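Local structure of amidohydrolase (Brucella melitensis biovar Abortus, 4F0L) at residues H129-D134 and S144-R149; G208-V213 and D235-I240; H241-V246 and K258-W263; S392-S397 and W427-K432. The protein is probably a metal-dependent deaminase of the amidohydrolase family, and binds a single iron(III) ion at its metal centre. All coordinates share one frame; numbering follows the deposited sequence.

Contacts 1 to 3 belong to the TIM barrel, whereas contact 4 lies in the beta structure that early and late parts of the chain build beside it. All four are largely buried, contact 2 lying nearest the centre of the chain. Contacts 2 and 3 share strand 238-242: its first half is hydrogen-bonded to a neighbouring strand, whereas its end carries an iron ligand and packs on a helix through aliphatic carbons. Contact 1 sets the loop after strand 122-129 against helix 145-157, through a histidine, a methionine and a bridging water. Contact 4, about 36 Å from contact 3 between centres, joins strands by backbone bonds, a carboxylate and two aromatic rings.

Contact 1 (H129-D134 and S144-R149); sequences HYLHHD and SEMADR
The strand-to-helix connection of a TIM barrel is represented here by His129, at the end of strand 122-129, which meets Met146 and Ala147 of helix 145-157. With CG anti to the backbone N (chi1 176°), the imidazole of His129 reaches across to the helix backbone. Met146 CB lies in the plane of the ring at its edge, 3.6 Å from His129 NE2, and the CB of Ala147 stands 3.9 Å from His129 CD2. His129 NE2 also comes within 3.3 Å of Ala147 N, but the angle is too poor for a hydrogen bond. Leu131, the centre of an inverse gamma turn, sets its O 3.0 Å from Met146 CB, a snug fit, while further out the methionine chain, bent at chi2 (-68°), brings Met146 CE to 4.3 Å from Leu131 CG. The polar link is indirect. One water donates to His132 O at 2.7 Å and accepts from Met146 N at 2.8 Å, so the amide of Met146 is tied to the loop through water, with no direct hydrogen bond across the two segments. The imidazole of His132 turns elsewhere, its NE2 bonded to Val166 O. Around this joint, Met146 also touches Pro103 and Ala106 of helix 103-119, Ala147 rests on Cys199 of helix 189-203, and the backbone of His129 is hydrogen-bonded to strand 160-167.

Contact 2 (G208-V213 and D235-I240); sequences GAVLGV and DAPVHI
Two carbonyl groups, of Val213 and Pro237, set the geometry: His239 N approaches Val213 O within the carbonyl plane, whereas Val213 N meets Pro237 O from 21° outside that plane. His239 N to Val213 O is 3.0 Å and Val213 N to Pro237 O 3.1 Å, a single bridge between Val213 and Val238. It illustrates how neighbouring strands of a TIM barrel are joined: residues 210-213 and 236-239 run in roughly the same sense, 52° apart, and the chain between strands 210-215 and 238-242 passes through helix 223-229 in a beta-alpha-beta crossover. On the outer flanks of the two strands lie strands 160-167 and 274-276. Gly212 CA lies 3.4 Å from Pro237 O, the backbones meeting closely here, and Leu211 O is 3.1 Å from Ala236 CB. The two valines of the bridge run alongside each other in the same direction, CG2 of Val213 4.1 Å from CG2 of Val238. Crossing the proline ring at about a right angle, Val210 sets its CG1 3.8 Å from Pro237 CD.

Contact 3 (H241-V246 and K258-W263); sequences HVAEQV and KRPVEW. With FE (Fe (III) ion), chain E.
From its CB, Val242 divides into two methyls that both meet helix 260-267. CG2, anti to the backbone N, presses on the pyrrolidine of Pro260: its distance to Pro260 CB is 3.4 Å, tighter than usual van der Waals contact, and it also lies 4.0 Å from Val261 CG2. CG1, in the crowded position between the backbone N and the carbonyl carbon (chi1 63°), reaches the same Val261 CG2 at 4.1 Å. The next residue continues the patch, with Ala243 CB 4.2 Å from both Pro260 CB and Val261 CG2. Strand 238-242 of the TIM barrel ends here against helix 260-267, and the residue before Val242 turns to the metal: His241 NE2 binds the iron(III) ion at 2.4 Å. His65, His67 and Asp329 complete the protein ligands, and two waters are bound too. The helix is fixed at its own start. Arg259 stands at the N-cap, and its amide N donates to Glu262 OE1 (3.1 Å, 163°), the third helical residue reaching back to the cap. The guanidinium of Arg259 pairs with Glu286, and Val246 touches Arg352 of the second subunit.

Contact 4 (S392-S397 and W427-K432); sequences SADFVS and WVRGVK
Asp394 OD1 is gripped twice, by Arg429 N at 2.8 Å in an almost straight bond (175°), met nearly along the C-O axis, and by Ser392 OG at 2.7 Å. The two donors come from opposite faces of the carboxylate plane. Next to it Gly430 N donates to Ala393 O at 2.9 Å, so both middle residues of the turn 428-431 are held by the facing loop. Further along, Phe395 and Trp427 form an antiparallel hydrogen-bonded pair: Trp427 N to Phe395 O is 2.9 Å, and Phe395 N to Trp427 O 3.1 Å. Their rings then pack obliquely, planes at 41°. The CE1 of Phe395 lies over one face of the indole, 3.4 Å from Trp427 CE3, toward the rim; Lys432 CG lies over the rim of the opposite face. At the indole's edge, in its plane, is Ser397 N. Phe395 also leans on Ile33 of strand 29-34, and the indole of Trp427 on strand 52-54. Positive phi at Arg429 (51°) and Gly430 suits the type I' turn, which is the two-residue reversal common in tight beta hairpins; here it joins strands 422-428 and 431-435, and strand 395-399 lies alongside the first of them.

Contact 1 (H129-D134 and S144-R149)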
loop_
_atom_site.group_PDB
_atom_site.type_symbol
_atom_site.label_atom_id
_atom_site.label_comp_id
_atom_site.label_asym_id
_atom_site.label_seq_id
_atom_site.Cartn_x
_atom_site.Cartn_y
_atom_site.Cartn_z
ATOM N N HIS B 129 -16.289 -11.229 -16.529
ATOM C CA HIS B 129 -15.647 -12.241 -17.332
ATOM C C HIS B 129 -15.810 -12.017 -18.819
ATOM O O HIS B 129 -16.924 -12.198 -19.360
ATOM C CB HIS B 129 -16.274 -13.589 -16.974
ATOM C CG HIS B 129 -15.771 -14.716 -17.812
ATOM N ND1 HIS B 129 -14.476 -15.041 -17.855
ATOM C CD2 HIS B 129 -16.434 -15.590 -18.676
ATOM C CE1 HIS B 129 -14.309 -16.093 -18.679
ATOM N NE2 HIS B 129 -15.507 -16.426 -19.187
ATOM N N TYR B 130 -14.739 -11.633 -19.492
ATOM C CA TYR B 130 -14.841 -11.368 -20.935
ATOM C C TYR B 130 -13.964 -12.226 -21.841
ATOM O O TYR B 130 -13.965 -12.033 -23.045
ATOM C CB TYR B 130 -14.639 -9.876 -21.259
ATOM C CG TYR B 130 -13.349 -9.223 -20.842
ATOM C CD1 TYR B 130 -12.198 -9.331 -21.616
ATOM C CD2 TYR B 130 -13.301 -8.400 -19.727
ATOM C CE1 TYR B 130 -11.021 -8.687 -21.252
ATOM C CE2 TYR B 130 -12.131 -7.740 -19.366
ATOM C CZ TYR B 130 -11.005 -7.882 -20.127
ATOM O OH TYR B 130 -9.853 -7.227 -19.761
ATOM N N LEU B 131 -13.223 -13.162 -21.268
ATOM C CA LEU B 131 -12.348 -13.996 -22.037
ATOM C C LEU B 131 -13.136 -15.248 -22.409
ATOM O O LEU B 131 -13.135 -16.250 -21.673
ATOM C CB LEU B 131 -11.117 -14.325 -21.220
ATOM C CG LEU B 131 -10.066 -15.188 -21.885
ATOM C CD1 LEU B 131 -9.611 -14.611 -23.216
ATOM C CD2 LEU B 131 -8.907 -15.381 -20.893
ATOM N N HIS B 132 -13.840 -15.177 -23.545
ATOM C CA HIS B 132 -14.847 -16.185 -23.884
ATOM C C HIS B 132 -14.397 -17.261 -24.827
ATOM O O HIS B 132 -14.568 -18.437 -24.543
ATOM C CB HIS B 132 -16.076 -15.528 -24.502
ATOM C CG HIS B 132 -16.799 -14.584 -23.583
ATOM N ND1 HIS B 132 -17.252 -14.960 -22.367
ATOM C CD2 HIS B 132 -17.198 -13.251 -23.761
ATOM C CE1 HIS B 132 -17.897 -13.916 -21.796
ATOM N NE2 HIS B 132 -17.845 -12.868 -22.639
ATOM N N HIS B 133 -13.887 -16.869 -25.993
ATOM C CA HIS B 133 -13.758 -17.787 -27.112
ATOM C C HIS B 133 -12.349 -18.279 -27.296
ATOM O O HIS B 133 -11.437 -17.878 -26.574
ATOM C CB HIS B 133 -14.301 -17.097 -28.358
ATOM C CG HIS B 133 -15.714 -16.582 -28.177
ATOM N ND1 HIS B 133 -16.724 -17.374 -27.763
ATOM C CD2 HIS B 133 -16.263 -15.321 -28.396
ATOM C CE1 HIS B 133 -17.853 -16.638 -27.703
ATOM N NE2 HIS B 133 -17.566 -15.390 -28.093
ATOM N N ASP B 134 -12.141 -19.141 -28.281
ATOM C CA ASP B 134 -10.817 -19.721 -28.500
ATOM C C ASP B 134 -9.854 -18.661 -29.078
ATOM O O ASP B 134 -10.248 -17.519 -29.301
ATOM C CB ASP B 134 -11.000 -20.974 -29.363
ATOM C CG ASP B 134 -9.791 -21.908 -29.374
ATOM O OD1 ASP B 134 -8.721 -21.598 -28.803
ATOM O OD2 ASP B 134 -9.924 -22.961 -30.033
ATOM N N SER B 144 -19.768 -21.988 -23.210
ATOM C CA SER B 144 -19.406 -21.342 -21.952
ATOM C C SER B 144 -18.118 -21.889 -21.338
ATOM O O SER B 144 -17.828 -21.600 -20.163
ATOM C CB SER B 144 -20.571 -21.431 -20.943
ATOM O OG SER B 144 -20.833 -22.776 -20.535
ATOM N N GLU B 145 -17.355 -22.660 -22.107
ATOM C CA GLU B 145 -16.101 -23.265 -21.614
ATOM C C GLU B 145 -15.323 -22.396 -20.597
ATOM O O GLU B 145 -14.994 -22.867 -19.511
ATOM C CB GLU B 145 -15.176 -23.599 -22.778
ATOM C CG GLU B 145 -13.878 -24.283 -22.376
ATOM C CD GLU B 145 -14.073 -25.635 -21.719
ATOM O OE1 GLU B 145 -15.001 -26.381 -22.128
ATOM O OE2 GLU B 145 -13.318 -25.953 -20.779
ATOM N N MET B 146 -15.025 -21.150 -20.948
ATOM C CA MET B 146 -14.161 -20.325 -20.101
ATOM C C MET B 146 -14.852 -19.937 -18.803
ATOM O O MET B 146 -14.207 -19.910 -17.752
ATOM C CB MET B 146 -13.655 -19.079 -20.841
ATOM C CG MET B 146 -12.530 -19.385 -21.823
ATOM S SD MET B 146 -11.034 -19.870 -20.963
ATOM C CE MET B 146 -9.754 -19.449 -22.140
ATOM N N ALA B 147 -16.167 -19.692 -18.864
ATOM C CA ALA B 147 -16.971 -19.430 -17.645
ATOM C C ALA B 147 -17.038 -20.675 -16.765
ATOM O O ALA B 147 -17.003 -20.568 -15.519
ATOM C CB ALA B 147 -18.390 -18.918 -17.975
ATOM N N ASP B 148 -17.124 -21.853 -17.390
ATOM C CA ASP B 148 -17.102 -23.110 -16.647
ATOM C C ASP B 148 -15.775 -23.280 -15.870
ATOM O O ASP B 148 -15.745 -23.845 -14.768
ATOM C CB ASP B 148 -17.291 -24.318 -17.564
ATOM C CG ASP B 148 -18.603 -24.287 -18.362
ATOM O OD1 ASP B 148 -19.490 -23.421 -18.173
ATOM O OD2 ASP B 148 -18.728 -25.170 -19.226
ATOM N N ARG B 149 -14.677 -22.834 -16.480
ATOM C CA ARG B 149 -13.366 -22.873 -15.802
ATOM C C ARG B 149 -13.319 -21.974 -14.560
ATOM O O ARG B 149 -12.744 -22.359 -13.515
ATOM C CB ARG B 149 -12.256 -22.488 -16.762
ATOM C CG ARG B 149 -12.112 -23.451 -17.936
ATOM C CD ARG B 149 -11.702 -24.841 -17.468
ATOM N NE ARG B 149 -11.462 -25.726 -18.597
ATOM C CZ ARG B 149 -10.681 -26.810 -18.572
ATOM N NH1 ARG B 149 -10.004 -27.177 -17.483
ATOM N NH2 ARG B 149 -10.558 -27.537 -19.668
HETATM O O HOH W 1 -16.369 -19.720 -23.004
#

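Contact 2 (G208-V213 and D235-I240)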
loop_
_atom_site.group_PDB
_atom_site.type_symbol
_atom_site.label_atom_id
_atom_site.label_comp_id
_atom_site.label_asym_id
_atom_site.label_seq_id
_atom_site.Cartn_x
_atom_site.Cartn_y
_atom_site.Cartn_z
ATOM N N GLY B 208 -25.055 -20.750 -3.420
ATOM C CA GLY B 208 -24.862 -19.305 -3.254
ATOM C C GLY B 208 -24.471 -18.497 -4.491
ATOM O O GLY B 208 -24.328 -17.261 -4.412
ATOM N N ALA B 209 -24.284 -19.172 -5.626
ATOM C CA ALA B 209 -23.801 -18.510 -6.820
ATOM C C ALA B 209 -24.861 -17.559 -7.274
ATOM O O ALA B 209 -26.060 -17.829 -7.124
ATOM C CB ALA B 209 -23.484 -19.496 -7.930
ATOM N N VAL B 210 -24.411 -16.457 -7.866
ATOM C CA VAL B 210 -25.291 -15.528 -8.520
ATOM C C VAL B 210 -24.814 -15.351 -9.957
ATOM O O VAL B 210 -23.606 -15.325 -10.207
ATOM C CB VAL B 210 -25.320 -14.179 -7.764
ATOM C CG1 VAL B 210 -26.173 -13.163 -8.536
ATOM C CG2 VAL B 210 -25.903 -14.373 -6.353
ATOM N N LEU B 211 -25.748 -15.275 -10.902
ATOM C CA LEU B 211 -25.405 -15.046 -12.326
ATOM C C LEU B 211 -26.038 -13.745 -12.766
ATOM O O LEU B 211 -27.281 -13.628 -12.774
ATOM C CB LEU B 211 -25.893 -16.194 -13.223
ATOM C CG LEU B 211 -25.665 -16.106 -14.748
ATOM C CD1 LEU B 211 -24.171 -16.068 -15.049
ATOM C CD2 LEU B 211 -26.341 -17.256 -15.498
ATOM N N GLY B 212 -25.199 -12.761 -13.116
ATOM C CA GLY B 212 -25.682 -11.506 -13.668
ATOM C C GLY B 212 -25.116 -11.286 -15.071
ATOM O O GLY B 212 -24.675 -12.244 -15.709
ATOM N N VAL B 213 -25.123 -10.046 -15.537
ATOM C CA VAL B 213 -24.569 -9.682 -16.851
ATOM C C VAL B 213 -23.704 -8.430 -16.745
ATOM O O VAL B 213 -23.887 -7.615 -15.834
ATOM C CB VAL B 213 -25.671 -9.448 -17.909
ATOM C CG1 VAL B 213 -26.600 -10.676 -18.021
ATOM C CG2 VAL B 213 -26.450 -8.188 -17.577
ATOM N N ASP B 235 -33.833 -9.786 -12.637
ATOM C CA ASP B 235 -33.714 -9.760 -11.182
ATOM C C ASP B 235 -32.280 -9.950 -10.700
ATOM O O ASP B 235 -32.039 -10.038 -9.502
ATOM C CB ASP B 235 -34.623 -10.803 -10.556
ATOM C CG ASP B 235 -36.090 -10.580 -10.928
ATOM O OD1 ASP B 235 -36.558 -9.421 -10.840
ATOM O OD2 ASP B 235 -36.758 -11.554 -11.309
ATOM N N ALA B 236 -31.327 -9.996 -11.610
ATOM C CA ALA B 236 -29.946 -10.278 -11.225
ATOM C C ALA B 236 -29.103 -9.023 -11.485
ATOM O O ALA B 236 -29.532 -8.129 -12.222
ATOM C CB ALA B 236 -29.424 -11.476 -12.025
ATOM N N PRO B 237 -27.892 -8.968 -10.914
ATOM C CA PRO B 237 -27.048 -7.786 -11.146
ATOM C C PRO B 237 -26.686 -7.410 -12.590
ATOM O O PRO B 237 -26.572 -8.272 -13.458
ATOM C CB PRO B 237 -25.759 -8.101 -10.363
ATOM C CG PRO B 237 -26.202 -9.037 -9.275
ATOM C CD PRO B 237 -27.325 -9.857 -9.888
ATOM N N VAL B 238 -26.468 -6.114 -12.787
ATOM C CA VAL B 238 -25.869 -5.575 -14.003
ATOM C C VAL B 238 -24.618 -4.751 -13.605
ATOM O O VAL B 238 -24.714 -3.830 -12.798
ATOM C CB VAL B 238 -26.855 -4.657 -14.729
ATOM C CG1 VAL B 238 -26.230 -4.045 -16.002
ATOM C CG2 VAL B 238 -28.156 -5.400 -15.024
ATOM N N HIS B 239 -23.465 -5.107 -14.151
ATOM C CA HIS B 239 -22.218 -4.361 -13.949
ATOM C C HIS B 239 -21.729 -3.804 -15.257
ATOM O O HIS B 239 -21.903 -4.436 -16.311
ATOM C CB HIS B 239 -21.152 -5.261 -13.369
ATOM C CG HIS B 239 -21.372 -5.618 -11.937
ATOM N ND1 HIS B 239 -20.345 -5.691 -11.042
ATOM C CD2 HIS B 239 -22.520 -5.979 -11.247
ATOM C CE1 HIS B 239 -20.823 -6.011 -9.851
ATOM N NE2 HIS B 239 -22.151 -6.195 -9.961
ATOM N N ILE B 240 -21.114 -2.631 -15.202
ATOM C CA ILE B 240 -20.584 -1.961 -16.395
ATOM C C ILE B 240 -19.431 -1.061 -16.008
ATOM O O ILE B 240 -19.526 -0.373 -15.011
ATOM C CB ILE B 240 -21.706 -1.139 -17.092
ATOM C CG1 ILE B 240 -21.202 -0.433 -18.347
ATOM C CG2 ILE B 240 -22.322 -0.112 -16.145
ATOM C CD1 ILE B 240 -22.289 -0.078 -19.343
#

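Contact 3 (H241-V246 and K258-W263)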
loop_
_atom_site.group_PDB
_atom_site.type_symbol
_atom_site.label_atom_id
_atom_site.label_comp_id
_atom_site.label_asym_id
_atom_site.label_seq_id
_atom_site.Cartn_x
_atom_site.Cartn_y
_atom_site.Cartn_z
ATOM N N HIS B 241 -18.355 -1.036 -16.806
ATOM C CA HIS B 241 -17.290 -0.039 -16.618
ATOM C C HIS B 241 -17.823 1.292 -17.070
ATOM O O HIS B 241 -18.313 1.404 -18.182
ATOM C CB HIS B 241 -16.035 -0.292 -17.492
ATOM C CG HIS B 241 -15.203 -1.504 -17.120
ATOM N ND1 HIS B 241 -14.891 -2.476 -18.018
ATOM C CD2 HIS B 241 -14.524 -1.831 -15.937
ATOM C CE1 HIS B 241 -14.101 -3.412 -17.412
ATOM N NE2 HIS B 241 -13.885 -3.014 -16.143
ATOM N N VAL B 242 -17.701 2.334 -16.258
ATOM C CA VAL B 242 -18.068 3.654 -16.735
ATOM C C VAL B 242 -17.192 4.805 -16.166
ATOM O O VAL B 242 -16.844 4.839 -14.976
ATOM C CB VAL B 242 -19.595 3.894 -16.525
ATOM C CG1 VAL B 242 -19.962 3.869 -15.055
ATOM C CG2 VAL B 242 -19.994 5.200 -17.146
ATOM N N ALA B 243 -16.817 5.748 -17.039
ATOM C CA ALA B 243 -16.141 6.972 -16.613
ATOM C C ALA B 243 -14.781 6.751 -15.904
ATOM O O ALA B 243 -14.371 7.540 -15.048
ATOM C CB ALA B 243 -17.078 7.794 -15.749
ATOM N N GLU B 244 -14.068 5.709 -16.316
ATOM C CA GLU B 244 -12.780 5.362 -15.703
ATOM C C GLU B 244 -11.651 6.341 -16.060
ATOM O O GLU B 244 -10.855 6.731 -15.170
ATOM C CB GLU B 244 -12.344 3.919 -16.045
ATOM C CG GLU B 244 -11.045 3.533 -15.323
ATOM C CD GLU B 244 -10.515 2.141 -15.660
ATOM O OE1 GLU B 244 -9.471 1.718 -15.096
ATOM O OE2 GLU B 244 -11.143 1.446 -16.475
ATOM N N GLN B 245 -11.593 6.743 -17.335
ATOM C CA GLN B 245 -10.519 7.603 -17.875
ATOM C C GLN B 245 -11.113 8.893 -18.471
ATOM O O GLN B 245 -12.234 8.868 -18.988
ATOM C CB GLN B 245 -9.741 6.859 -18.979
ATOM C CG GLN B 245 -9.154 5.518 -18.544
ATOM C CD GLN B 245 -8.307 4.779 -19.583
ATOM O OE1 GLN B 245 -8.842 4.053 -20.417
ATOM N NE2 GLN B 245 -6.963 4.890 -19.468
ATOM N N VAL B 246 -10.369 10.007 -18.408
ATOM C CA VAL B 246 -10.843 11.293 -18.949
ATOM C C VAL B 246 -11.165 11.179 -20.441
ATOM O O VAL B 246 -12.148 11.770 -20.916
ATOM C CB VAL B 246 -9.822 12.430 -18.695
ATOM C CG1 VAL B 246 -10.071 13.638 -19.610
ATOM C CG2 VAL B 246 -9.860 12.821 -17.220
ATOM N N LYS B 258 -23.307 14.216 -23.779
ATOM C CA LYS B 258 -23.464 13.857 -22.365
ATOM C C LYS B 258 -22.234 13.090 -21.860
ATOM O O LYS B 258 -21.528 12.425 -22.623
ATOM C CB LYS B 258 -24.697 12.973 -22.153
ATOM C CG LYS B 258 -26.036 13.674 -22.305
ATOM C CD LYS B 258 -27.178 12.658 -22.285
ATOM C CE LYS B 258 -28.521 13.248 -22.705
ATOM N NZ LYS B 258 -29.523 13.282 -21.603
ATOM N N ARG B 259 -22.001 13.190 -20.559
ATOM C CA ARG B 259 -20.945 12.416 -19.909
ATOM C C ARG B 259 -21.441 10.982 -19.715
ATOM O O ARG B 259 -22.630 10.696 -19.872
ATOM C CB ARG B 259 -20.576 13.058 -18.567
ATOM C CG ARG B 259 -20.118 14.517 -18.621
ATOM C CD ARG B 259 -20.092 15.116 -17.198
ATOM N NE ARG B 259 -19.135 14.381 -16.353
ATOM C CZ ARG B 259 -17.833 14.651 -16.285
ATOM N NH1 ARG B 259 -17.314 15.686 -16.957
ATOM N NH2 ARG B 259 -17.048 13.892 -15.553
ATOM N N PRO B 260 -20.529 10.045 -19.404
ATOM C CA PRO B 260 -20.953 8.640 -19.364
ATOM C C PRO B 260 -22.009 8.312 -18.294
ATOM O O PRO B 260 -23.034 7.716 -18.619
ATOM C CB PRO B 260 -19.628 7.876 -19.136
ATOM C CG PRO B 260 -18.616 8.789 -19.779
ATOM C CD PRO B 260 -19.070 10.184 -19.438
ATOM N N VAL B 261 -21.789 8.679 -17.032
ATOM C CA VAL B 261 -22.730 8.244 -15.991
ATOM C C VAL B 261 -24.073 8.931 -16.282
ATOM O O VAL B 261 -25.114 8.312 -16.262
ATOM C CB VAL B 261 -22.230 8.549 -14.557
ATOM C CG1 VAL B 261 -23.351 8.301 -13.547
ATOM C CG2 VAL B 261 -20.961 7.733 -14.245
ATOM N N GLU B 262 -24.024 10.208 -16.595
ATOM C CA GLU B 262 -25.211 10.955 -16.965
ATOM C C GLU B 262 -25.979 10.260 -18.101
ATOM O O GLU B 262 -27.197 10.087 -18.048
ATOM C CB GLU B 262 -24.752 12.367 -17.391
ATOM C CG GLU B 262 -25.844 13.282 -17.873
ATOM C CD GLU B 262 -25.336 14.539 -18.529
ATOM O OE1 GLU B 262 -24.140 14.649 -18.893
ATOM O OE2 GLU B 262 -26.179 15.430 -18.687
ATOM N N TRP B 263 -25.257 9.841 -19.124
ATOM C CA TRP B 263 -25.898 9.197 -20.250
ATOM C C TRP B 263 -26.576 7.928 -19.807
ATOM O O TRP B 263 -27.761 7.686 -20.116
ATOM C CB TRP B 263 -24.871 8.933 -21.319
ATOM C CG TRP B 263 -25.517 8.422 -22.550
ATOM C CD1 TRP B 263 -25.875 9.142 -23.686
ATOM C CD2 TRP B 263 -25.962 7.058 -22.797
ATOM N NE1 TRP B 263 -26.486 8.321 -24.595
ATOM C CE2 TRP B 263 -26.576 7.066 -24.118
ATOM C CE3 TRP B 263 -25.919 5.876 -22.080
ATOM C CZ2 TRP B 263 -27.103 5.929 -24.679
ATOM C CZ3 TRP B 263 -26.467 4.737 -22.655
ATOM C CH2 TRP B 263 -27.049 4.767 -23.923
HETATM FE FE FE E . -12.102 -3.844 -14.845
HETATM O O HOH W 2 -11.302 -1.831 -14.648
HETATM O O HOH W 3 -10.515 -3.559 -16.451
#

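Contact 4 (S392-S397 and W427-K432)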
loop_
_atom_site.group_PDB
_atom_site.type_symbol
_atom_site.label_atom_id
_atom_site.label_comp_id
_atom_site.label_asym_id
_atom_site.label_seq_id
_atom_site.Cartn_x
_atom_site.Cartn_y
_atom_site.Cartn_z
ATOM N N SER B 392 -25.293 -16.225 4.658
ATOM C CA SER B 392 -24.259 -17.258 4.449
ATOM C C SER B 392 -23.233 -17.130 5.567
ATOM O O SER B 392 -22.945 -15.999 5.988
ATOM C CB SER B 392 -23.572 -17.109 3.097
ATOM O OG SER B 392 -22.801 -18.287 2.824
ATOM N N ALA B 393 -22.703 -18.267 6.054
ATOM C CA ALA B 393 -21.673 -18.226 7.104
ATOM C C ALA B 393 -20.313 -17.887 6.486
ATOM O O ALA B 393 -19.444 -18.738 6.358
ATOM C CB ALA B 393 -21.643 -19.529 7.936
ATOM N N ASP B 394 -20.166 -16.615 6.135
ATOM C CA ASP B 394 -18.986 -16.066 5.486
ATOM C C ASP B 394 -18.374 -15.003 6.412
ATOM O O ASP B 394 -18.952 -13.926 6.607
ATOM C CB ASP B 394 -19.357 -15.379 4.159
ATOM C CG ASP B 394 -20.021 -16.299 3.150
ATOM O OD1 ASP B 394 -20.269 -17.496 3.413
ATOM O OD2 ASP B 394 -20.316 -15.807 2.045
ATOM N N PHE B 395 -17.199 -15.272 6.970
ATOM C CA PHE B 395 -16.603 -14.310 7.861
ATOM C C PHE B 395 -15.133 -14.621 8.055
ATOM O O PHE B 395 -14.623 -15.632 7.516
ATOM C CB PHE B 395 -17.378 -14.210 9.193
ATOM C CG PHE B 395 -17.732 -15.529 9.793
ATOM C CD1 PHE B 395 -16.784 -16.273 10.452
ATOM C CD2 PHE B 395 -19.019 -16.050 9.655
ATOM C CE1 PHE B 395 -17.109 -17.501 11.004
ATOM C CE2 PHE B 395 -19.335 -17.263 10.212
ATOM C CZ PHE B 395 -18.385 -17.994 10.880
ATOM N N VAL B 396 -14.455 -13.704 8.758
ATOM C CA VAL B 396 -12.995 -13.632 8.826
ATOM C C VAL B 396 -12.550 -13.362 10.285
ATOM O O VAL B 396 -13.152 -12.520 10.971
ATOM C CB VAL B 396 -12.474 -12.477 7.916
ATOM C CG1 VAL B 396 -10.953 -12.306 7.979
ATOM C CG2 VAL B 396 -12.924 -12.661 6.451
ATOM N N SER B 397 -11.522 -14.091 10.780
ATOM C CA SER B 397 -10.920 -13.716 12.056
ATOM C C SER B 397 -9.576 -13.034 11.801
ATOM O O SER B 397 -8.877 -13.351 10.836
ATOM C CB SER B 397 -10.770 -14.886 12.995
ATOM O OG SER B 397 -9.753 -15.779 12.560
ATOM N N TRP B 427 -13.902 -18.297 6.675
ATOM C CA TRP B 427 -14.950 -19.246 6.379
ATOM C C TRP B 427 -15.803 -18.765 5.254
ATOM O O TRP B 427 -16.192 -17.584 5.210
ATOM C CB TRP B 427 -15.854 -19.386 7.549
ATOM C CG TRP B 427 -15.262 -19.956 8.826
ATOM C CD1 TRP B 427 -15.398 -21.229 9.326
ATOM C CD2 TRP B 427 -14.444 -19.247 9.809
ATOM N NE1 TRP B 427 -14.749 -21.366 10.528
ATOM C CE2 TRP B 427 -14.160 -20.202 10.871
ATOM C CE3 TRP B 427 -13.925 -17.960 9.899
ATOM C CZ2 TRP B 427 -13.377 -19.863 11.969
ATOM C CZ3 TRP B 427 -13.208 -17.613 11.036
ATOM C CH2 TRP B 427 -12.922 -18.550 12.038
ATOM N N VAL B 428 -16.162 -19.687 4.361
ATOM C CA VAL B 428 -17.169 -19.444 3.321
ATOM C C VAL B 428 -18.202 -20.587 3.365
ATOM O O VAL B 428 -17.843 -21.768 3.304
ATOM C CB VAL B 428 -16.520 -19.332 1.924
ATOM C CG1 VAL B 428 -17.592 -19.266 0.836
ATOM C CG2 VAL B 428 -15.595 -18.092 1.858
ATOM N N ARG B 429 -19.469 -20.226 3.495
ATOM C CA ARG B 429 -20.558 -21.188 3.674
ATOM C C ARG B 429 -20.218 -22.131 4.799
ATOM O O ARG B 429 -20.468 -23.333 4.718
ATOM C CB ARG B 429 -20.915 -21.946 2.385
ATOM C CG ARG B 429 -21.262 -21.021 1.213
ATOM C CD ARG B 429 -21.854 -21.774 0.022
ATOM N NE ARG B 429 -20.941 -22.773 -0.483
ATOM C CZ ARG B 429 -19.894 -22.512 -1.262
ATOM N NH1 ARG B 429 -19.629 -21.258 -1.673
ATOM N NH2 ARG B 429 -19.093 -23.510 -1.654
ATOM N N GLY B 430 -19.681 -21.562 5.886
ATOM C CA GLY B 430 -19.360 -22.325 7.047
ATOM C C GLY B 430 -18.128 -23.213 6.920
ATOM O O GLY B 430 -17.777 -23.873 7.892
ATOM N N VAL B 431 -17.447 -23.223 5.779
ATOM C CA VAL B 431 -16.250 -24.096 5.610
ATOM C C VAL B 431 -14.995 -23.265 5.798
ATOM O O VAL B 431 -14.817 -22.251 5.130
ATOM C CB VAL B 431 -16.207 -24.769 4.211
ATOM C CG1 VAL B 431 -14.917 -25.606 4.048
ATOM C CG2 VAL B 431 -17.468 -25.612 3.990
ATOM N N LYS B 432 -14.114 -23.683 6.711
ATOM C CA LYS B 432 -12.878 -22.920 6.963
ATOM C C LYS B 432 -11.903 -23.123 5.832
ATOM O O LYS B 432 -11.292 -24.170 5.742
ATOM C CB LYS B 432 -12.215 -23.319 8.296
ATOM C CG LYS B 432 -11.091 -22.354 8.665
ATOM C CD LYS B 432 -10.311 -22.782 9.889
ATOM C CE LYS B 432 -11.055 -22.505 11.162
ATOM N NZ LYS B 432 -10.240 -22.842 12.363
#